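Local coordinates for protein ferredoxin-NADP reductase (Neisseria gonorrhoeae MIA_2011_03-10, PDB 5TR9) that probably transfers electrons between ferredoxin and NADP(H) through its bound FAD, at residues A[142-145]-A[146-150]; A[163-166]-A[167-170]; A[242-245]-A[246-250]. All coordinates share one frame; numbering follows the deposited sequence. Where two conformers were deposited one is given.

Interaction 1: A[142-145]-A[146-150]; sequences PEIR and QRFDT
In both I144 and F148 the first side-chain bond sets the gamma carbon (CG1 in I144) beside the backbone N and opposite the carbonyl carbon, which turns the two chains the same way along one side of the helix. A second bend in I144, at chi2 (-67°), brings the end of its longer branch round, and CD1 meets the ring of F148 at CE2, 3.9 Å away. The same ring edge lies against the isoleucine carbonyl: I144 O sits near the ring plane, 3.4 Å from F148 CD2. That oxygen also accepts from F148 N at 3.2 Å, with a fairly straight N-H...O angle of 165°, so I144 holds F148 by its backbone and by its side chain.

One residue back, R147 N donates to E143 O at 2.8 Å. The R147 side chain has two conformers; in one of them it extends alongside the methylene stem of E143, with E143 CG 3.9 Å from R147 NE, so the placing of the guanidinium is doubtful. In that conformer the charged groups do not pair, E143 OE1 staying 5.4 Å from R147 NE.

This is the last turn of helix 142-147, in the parallel-sheet NAD-binding domain; F148 is the first residue to leave helical geometry, and the chain then runs into strand 150-157. Inward, I144 packs on V151 and P114, and F148 on L123 and F117. R147 NH1 has long, weak ion pairs with E115 and D119, which carry the same doubt, while the carbonyl of R145 is taken by H183 ND1. The side chain of E143 is about 6 Å from a bound magnesium ion.

Interaction 2: A[163-166]-A[167-170]; sequences LIFN and DRLA
Helix 166-173 starts from F165, its N-cap residue, which lies inside the type I turn from L163 to N166: F165 O accepts L169 N at 2.9 Å, and N166 O takes A170 N at 2.7 Å. The side chain of L169 folds back over that first turn: its CD1 lies 3.8 Å from F165 CB. R168 runs out extended, its CG opposite the backbone N (chi1 155°), and brings NH1 to 4.2 Å from F165 CD1, neither squarely over the ring nor at its rim. The charge on R168 is met by a salt bridge from NH2 to E140. N166 ND2 makes a weak bond to D167 OD1 at 3.3 Å, the amide and carboxylate planes being 62° apart. The side chain of F165, about 9 Å from the FAD, packs on L136, while L169 reaches L153.

Two waters occupy the start of the helix, accepting from R168 N and D167 N at 3.1 Å each and donating weakly to I164 O. Solvent, rather than a capping side chain, therefore serves these first-turn amides, while the buried F165 faces the antiparallel FAD-binding half, meeting F80 there edge-to-face.

Interaction 3: A[242-245]-A[246-250]; sequences FQTL and LDMGY
L246 rides over one face of the F242 ring in a CH-pi contact, its CG 4.0 Å from the ring centroid and 17° off the normal. F242 CG lies anti to the backbone N (chi1 174°), which carries the ring to L246. The two methyls spread across the outer half of the ring, CD1 coming to 3.6 Å from F242 CZ. One turn of backbone fixes the pair: L246 N donates to F242 O at 2.9 Å. On another side of the helix, L245 CD2 lies 3.9 Å from CD2 of Y250. The tyrosine ring also turns its edge to the leucine carbonyl, with CD2 3.3 Å from L245 O. The side chains of T244 and M248 lie side by side, CG2 3.9 Å from SD.

What brings Y250 back is a Schellman motif closing helix 235-247. G249 takes a positive phi of 102°, and the chain returns on itself: Y250 N bonds to L245 O at 3.0 Å, approaching from above the carbonyl plane, and G249 N to L246 O at 3.1 Å. M248 N has weak bonds to T244 O and L245 O.

The helix belongs to the beta-alpha-beta unit of strands 227-233 and 261-265. F242, L245 and Y250 all pack on I261, with Y250 also edge-to-face on F229. T244 OG1 bonds to D240 O and K210 NZ, which probably fixes the rotation that sets CG2 beside the M248 sulfur.

In the fold
All three contacts lie at helix ends in the parallel-sheet half of the molecule, but they do not touch: nearest atoms are about 8 to 19 Å apart. Interaction 2 marks a helix start, where waters meet the amides; interactions 1 and 3 finish helices, and there an aromatic residue turns back onto the last turn, by way of a glycine in interaction 3 alone. Strand 150-157 backs interactions 1 and 2, whereas interaction 3 rests on strands 227-233 and 261-265. Interactions 1 and 2 pair buried apolar groups with polar ones at the surface; interaction 3 also has an apolar leucine exposed. Of the three centres, that of interaction 2 lies nearest the middle of the chain.

Interaction 1: A[142-145]-A[146-150]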
loop_
_atom_site.group_PDB
_atom_site.type_symbol
_atom_site.label_atom_id
_atom_site.label_comp_id
_atom_site.label_asym_id
_atom_site.label_seq_id
_atom_site.Cartn_x
_atom_site.Cartn_y
_atom_site.Cartn_z
ATOM N N PRO A 142 -13.848 -7.739 -2.637
ATOM C CA PRO A 142 -14.276 -9.106 -2.294
ATOM C C PRO A 142 -13.745 -10.155 -3.249
ATOM O O PRO A 142 -13.506 -11.294 -2.830
ATOM C CB PRO A 142 -15.809 -9.019 -2.343
ATOM C CG PRO A 142 -16.109 -7.579 -2.115
ATOM C CD PRO A 142 -15.001 -6.825 -2.775
ATOM N N GLU A 143 -13.537 -9.809 -4.518
ATOM C CA GLU A 143 -13.138 -10.828 -5.482
ATOM C C GLU A 143 -11.669 -11.211 -5.375
ATOM O O GLU A 143 -11.271 -12.218 -5.968
ATOM C CB GLU A 143 -13.444 -10.373 -6.913
ATOM C CG GLU A 143 -12.500 -9.342 -7.490
ATOM C CD GLU A 143 -12.864 -7.907 -7.133
ATOM O OE1 GLU A 143 -12.300 -6.986 -7.761
ATOM O OE2 GLU A 143 -13.693 -7.682 -6.233
ATOM N N ILE A 144 -10.857 -10.459 -4.633
ATOM C CA ILE A 144 -9.433 -10.783 -4.563
ATOM C C ILE A 144 -9.210 -12.101 -3.822
ATOM O O ILE A 144 -8.476 -12.974 -4.297
ATOM C CB ILE A 144 -8.648 -9.621 -3.930
ATOM C CG1 ILE A 144 -8.538 -8.457 -4.924
ATOM C CG2 ILE A 144 -7.243 -10.073 -3.501
ATOM C CD1 ILE A 144 -7.676 -8.767 -6.153
ATOM N N ARG A 145 -9.851 -12.287 -2.663
ATOM C CA ARG A 145 -9.703 -13.576 -1.990
ATOM C C ARG A 145 -10.440 -14.698 -2.711
ATOM O O ARG A 145 -10.118 -15.870 -2.495
ATOM C CB ARG A 145 -10.159 -13.476 -0.531
ATOM C CG ARG A 145 -9.176 -12.682 0.332
ATOM C CD ARG A 145 -9.585 -12.647 1.797
ATOM N NE ARG A 145 -9.478 -13.955 2.435
ATOM C CZ ARG A 145 -9.801 -14.186 3.703
ATOM N NH1 ARG A 145 -10.252 -13.192 4.457
ATOM N NH2 ARG A 145 -9.670 -15.401 4.215
ATOM N N GLN A 146 -11.420 -14.378 -3.562
ATOM C CA GLN A 146 -12.061 -15.413 -4.365
ATOM C C GLN A 146 -11.154 -15.873 -5.501
ATOM O O GLN A 146 -11.024 -17.077 -5.755
ATOM C CB GLN A 146 -13.388 -14.895 -4.920
ATOM C CG GLN A 146 -14.236 -15.947 -5.645
ATOM C CD GLN A 146 -13.940 -16.039 -7.140
ATOM O OE1 GLN A 146 -13.382 -17.031 -7.615
ATOM N NE2 GLN A 146 -14.321 -15.007 -7.886
ATOM N N ARG A 147 -10.512 -14.927 -6.188
ATOM C CA ARG A 147 -9.771 -15.212 -7.419
ATOM C C ARG A 147 -8.443 -15.908 -7.141
ATOM O O ARG A 147 -8.035 -16.815 -7.878
ATOM C CB ARG A 147 -9.510 -13.910 -8.180
ATOM C CG ARG A 147 -10.727 -13.272 -8.840
ATOM C CD ARG A 147 -10.277 -12.124 -9.739
ATOM N NE ARG A 147 -11.364 -11.570 -10.541
ATOM C CZ ARG A 147 -11.186 -10.934 -11.693
ATOM N NH1 ARG A 147 -9.962 -10.781 -12.195
ATOM N NH2 ARG A 147 -12.233 -10.458 -12.351
ATOM N N PHE A 148 -7.746 -15.473 -6.103
ATOM C CA PHE A 148 -6.424 -15.998 -5.790
ATOM C C PHE A 148 -6.530 -17.081 -4.724
ATOM O O PHE A 148 -7.408 -17.032 -3.855
ATOM C CB PHE A 148 -5.488 -14.860 -5.369
ATOM C CG PHE A 148 -5.229 -13.889 -6.493
ATOM C CD1 PHE A 148 -4.346 -14.230 -7.507
ATOM C CD2 PHE A 148 -5.921 -12.695 -6.589
ATOM C CE1 PHE A 148 -4.125 -13.386 -8.578
ATOM C CE2 PHE A 148 -5.710 -11.837 -7.666
ATOM C CZ PHE A 148 -4.806 -12.185 -8.658
ATOM N N ASP A 149 -5.664 -18.093 -4.832
ATOM C CA ASP A 149 -5.740 -19.234 -3.922
ATOM C C ASP A 149 -5.376 -18.841 -2.493
ATOM O O ASP A 149 -5.975 -19.345 -1.530
ATOM C CB ASP A 149 -4.838 -20.358 -4.419
ATOM C CG ASP A 149 -5.531 -21.251 -5.444
ATOM O OD1 ASP A 149 -6.635 -20.893 -5.937
ATOM O OD2 ASP A 149 -4.966 -22.322 -5.753
ATOM N N THR A 150 -4.373 -17.986 -2.334
ATOM C CA THR A 150 -4.067 -17.353 -1.058
ATOM C C THR A 150 -3.733 -15.894 -1.327
ATOM O O THR A 150 -3.302 -15.533 -2.424
ATOM C CB THR A 150 -2.889 -18.023 -0.313
ATOM O OG1 THR A 150 -1.681 -17.858 -1.068
ATOM C CG2 THR A 150 -3.135 -19.509 -0.090
#

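Interaction 2: A[163-166]-A[167-170]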
loop_
_atom_site.group_PDB
_atom_site.type_symbol
_atom_site.label_atom_id
_atom_site.label_comp_id
_atom_site.label_asym_id
_atom_site.label_seq_id
_atom_site.Cartn_x
_atom_site.Cartn_y
_atom_site.Cartn_z
ATOM N N LEU A 163 3.217 -0.397 13.052
ATOM C CA LEU A 163 2.312 -1.417 12.514
ATOM C C LEU A 163 0.875 -1.042 12.879
ATOM O O LEU A 163 0.206 -1.692 13.688
ATOM C CB LEU A 163 2.681 -2.794 13.058
ATOM C CG LEU A 163 4.062 -3.366 12.697
ATOM C CD1 LEU A 163 4.386 -4.582 13.563
ATOM C CD2 LEU A 163 4.137 -3.716 11.217
ATOM N N ILE A 164 0.400 0.057 12.281
ATOM C CA ILE A 164 -0.856 0.634 12.754
ATOM C C ILE A 164 -2.083 -0.107 12.243
ATOM O O ILE A 164 -3.197 0.180 12.707
ATOM C CB ILE A 164 -0.949 2.132 12.400
ATOM C CG1 ILE A 164 -0.926 2.354 10.892
ATOM C CG2 ILE A 164 0.184 2.935 13.091
ATOM C CD1 ILE A 164 -1.438 3.741 10.498
ATOM N N PHE A 165 -1.913 -1.065 11.335
ATOM C CA PHE A 165 -3.008 -1.911 10.872
ATOM C C PHE A 165 -2.894 -3.328 11.414
ATOM O O PHE A 165 -3.650 -4.208 10.991
ATOM C CB PHE A 165 -3.050 -1.913 9.340
ATOM C CG PHE A 165 -3.107 -0.530 8.752
ATOM C CD1 PHE A 165 -4.291 0.195 8.771
ATOM C CD2 PHE A 165 -1.969 0.059 8.224
ATOM C CE1 PHE A 165 -4.350 1.487 8.257
ATOM C CE2 PHE A 165 -2.014 1.361 7.719
ATOM C CZ PHE A 165 -3.206 2.069 7.732
ATOM N N ASN A 166 -1.976 -3.554 12.359
ATOM C CA ASN A 166 -1.639 -4.907 12.793
ATOM C C ASN A 166 -2.832 -5.618 13.413
ATOM O O ASN A 166 -3.116 -6.774 13.081
ATOM C CB ASN A 166 -0.482 -4.850 13.788
ATOM C CG ASN A 166 -0.179 -6.197 14.398
ATOM O OD1 ASN A 166 0.500 -7.020 13.792
ATOM N ND2 ASN A 166 -0.682 -6.431 15.605
ATOM N N ASP A 167 -3.520 -4.960 14.356
ATOM C CA ASP A 167 -4.659 -5.605 15.005
ATOM C C ASP A 167 -5.724 -5.989 13.990
ATOM O O ASP A 167 -6.285 -7.090 14.052
ATOM C CB ASP A 167 -5.253 -4.688 16.075
ATOM C CG ASP A 167 -4.336 -4.514 17.270
ATOM O OD1 ASP A 167 -3.265 -5.155 17.304
ATOM O OD2 ASP A 167 -4.690 -3.727 18.173
ATOM N N ARG A 168 -6.004 -5.099 13.039
ATOM C CA ARG A 168 -7.019 -5.374 12.028
ATOM C C ARG A 168 -6.608 -6.537 11.129
ATOM O O ARG A 168 -7.410 -7.439 10.855
ATOM C CB ARG A 168 -7.268 -4.111 11.199
ATOM C CG ARG A 168 -7.806 -4.358 9.798
ATOM C CD ARG A 168 -7.805 -3.068 8.990
ATOM N NE ARG A 168 -8.275 -3.276 7.623
ATOM C CZ ARG A 168 -8.314 -2.325 6.692
ATOM N NH1 ARG A 168 -7.908 -1.092 6.979
ATOM N NH2 ARG A 168 -8.758 -2.607 5.473
ATOM N N LEU A 169 -5.364 -6.530 10.654
ATOM C CA LEU A 169 -4.942 -7.548 9.696
ATOM C C LEU A 169 -4.631 -8.878 10.374
ATOM O O LEU A 169 -4.857 -9.935 9.778
ATOM C CB LEU A 169 -3.739 -7.053 8.897
ATOM C CG LEU A 169 -3.999 -5.780 8.083
ATOM C CD1 LEU A 169 -2.693 -5.256 7.519
ATOM C CD2 LEU A 169 -4.987 -6.029 6.965
ATOM N N ALA A 170 -4.136 -8.855 11.613
ATOM C CA ALA A 170 -3.969 -10.110 12.339
ATOM C C ALA A 170 -5.313 -10.789 12.572
ATOM O O ALA A 170 -5.423 -12.018 12.477
ATOM C CB ALA A 170 -3.247 -9.863 13.664
HETATM O O HOH W 1 -5.532 -2.093 13.440
HETATM O O HOH W 2 -3.094 -2.038 15.366
#

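Interaction 3: A[242-245]-A[246-250]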
loop_
_atom_site.group_PDB
_atom_site.type_symbol
_atom_site.label_atom_id
_atom_site.label_comp_id
_atom_site.label_asym_id
_atom_site.label_seq_id
_atom_site.Cartn_x
_atom_site.Cartn_y
_atom_site.Cartn_z
ATOM N N PHE A 242 13.083 -6.364 -5.987
ATOM C CA PHE A 242 12.993 -6.746 -7.399
ATOM C C PHE A 242 14.226 -7.527 -7.838
ATOM O O PHE A 242 14.115 -8.604 -8.443
ATOM C CB PHE A 242 12.814 -5.489 -8.253
ATOM C CG PHE A 242 12.857 -5.743 -9.734
ATOM C CD1 PHE A 242 11.870 -6.481 -10.351
ATOM C CD2 PHE A 242 13.874 -5.216 -10.510
ATOM C CE1 PHE A 242 11.926 -6.720 -11.716
ATOM C CE2 PHE A 242 13.919 -5.439 -11.887
ATOM C CZ PHE A 242 12.935 -6.186 -12.483
ATOM N N GLN A 243 15.418 -7.014 -7.520
ATOM C CA GLN A 243 16.642 -7.688 -7.940
ATOM C C GLN A 243 16.769 -9.054 -7.285
ATOM O O GLN A 243 17.254 -10.003 -7.914
ATOM C CB GLN A 243 17.855 -6.818 -7.626
ATOM C CG GLN A 243 17.823 -5.520 -8.402
ATOM C CD GLN A 243 19.059 -4.679 -8.238
ATOM O OE1 GLN A 243 19.947 -4.970 -7.416
ATOM N NE2 GLN A 243 19.145 -3.616 -9.044
ATOM N N THR A 244 16.332 -9.172 -6.025
ATOM C CA THR A 244 16.358 -10.460 -5.335
ATOM C C THR A 244 15.424 -11.461 -6.003
ATOM O O THR A 244 15.808 -12.618 -6.233
ATOM C CB THR A 244 15.999 -10.259 -3.860
ATOM O OG1 THR A 244 17.045 -9.511 -3.233
ATOM C CG2 THR A 244 15.849 -11.602 -3.138
ATOM N N LEU A 245 14.207 -11.023 -6.354
ATOM C CA LEU A 245 13.266 -11.913 -7.032
ATOM C C LEU A 245 13.772 -12.316 -8.416
ATOM O O LEU A 245 13.618 -13.473 -8.825
ATOM C CB LEU A 245 11.884 -11.248 -7.119
ATOM C CG LEU A 245 11.187 -11.090 -5.761
ATOM C CD1 LEU A 245 9.903 -10.286 -5.933
ATOM C CD2 LEU A 245 10.898 -12.468 -5.166
ATOM N N LEU A 246 14.398 -11.388 -9.152
ATOM C CA LEU A 246 15.024 -11.780 -10.416
ATOM C C LEU A 246 16.050 -12.889 -10.205
ATOM O O LEU A 246 16.132 -13.832 -11.002
ATOM C CB LEU A 246 15.691 -10.579 -11.092
ATOM C CG LEU A 246 14.840 -9.443 -11.664
ATOM C CD1 LEU A 246 15.687 -8.560 -12.580
ATOM C CD2 LEU A 246 13.626 -9.958 -12.408
ATOM N N ASP A 247 16.845 -12.795 -9.131
ATOM C CA ASP A 247 17.844 -13.824 -8.851
ATOM C C ASP A 247 17.192 -15.166 -8.542
ATOM O O ASP A 247 17.796 -16.220 -8.785
ATOM C CB ASP A 247 18.731 -13.407 -7.672
ATOM C CG ASP A 247 19.702 -12.288 -8.021
ATOM O OD1 ASP A 247 19.988 -12.089 -9.215
ATOM O OD2 ASP A 247 20.191 -11.619 -7.083
ATOM N N MET A 248 15.969 -15.140 -8.014
ATOM C CA MET A 248 15.197 -16.325 -7.660
ATOM C C MET A 248 14.361 -16.864 -8.815
ATOM O O MET A 248 13.627 -17.837 -8.623
ATOM C CB MET A 248 14.290 -16.020 -6.457
ATOM C CG MET A 248 15.079 -15.803 -5.172
ATOM S SD MET A 248 14.171 -15.064 -3.798
ATOM C CE MET A 248 12.980 -16.348 -3.403
ATOM N N GLY A 249 14.448 -16.264 -10.000
ATOM C CA GLY A 249 13.792 -16.803 -11.176
ATOM C C GLY A 249 12.499 -16.133 -11.581
ATOM O O GLY A 249 11.815 -16.645 -12.481
ATOM N N TYR A 250 12.142 -15.017 -10.952
ATOM C CA TYR A 250 10.927 -14.281 -11.263
ATOM C C TYR A 250 11.220 -13.194 -12.295
ATOM O O TYR A 250 12.375 -12.847 -12.553
ATOM C CB TYR A 250 10.328 -13.684 -9.983
ATOM C CG TYR A 250 9.950 -14.755 -8.963
ATOM C CD1 TYR A 250 8.685 -15.333 -8.971
ATOM C CD2 TYR A 250 10.864 -15.195 -8.014
ATOM C CE1 TYR A 250 8.336 -16.328 -8.055
ATOM C CE2 TYR A 250 10.533 -16.176 -7.100
ATOM C CZ TYR A 250 9.267 -16.741 -7.121
ATOM O OH TYR A 250 8.939 -17.727 -6.219
#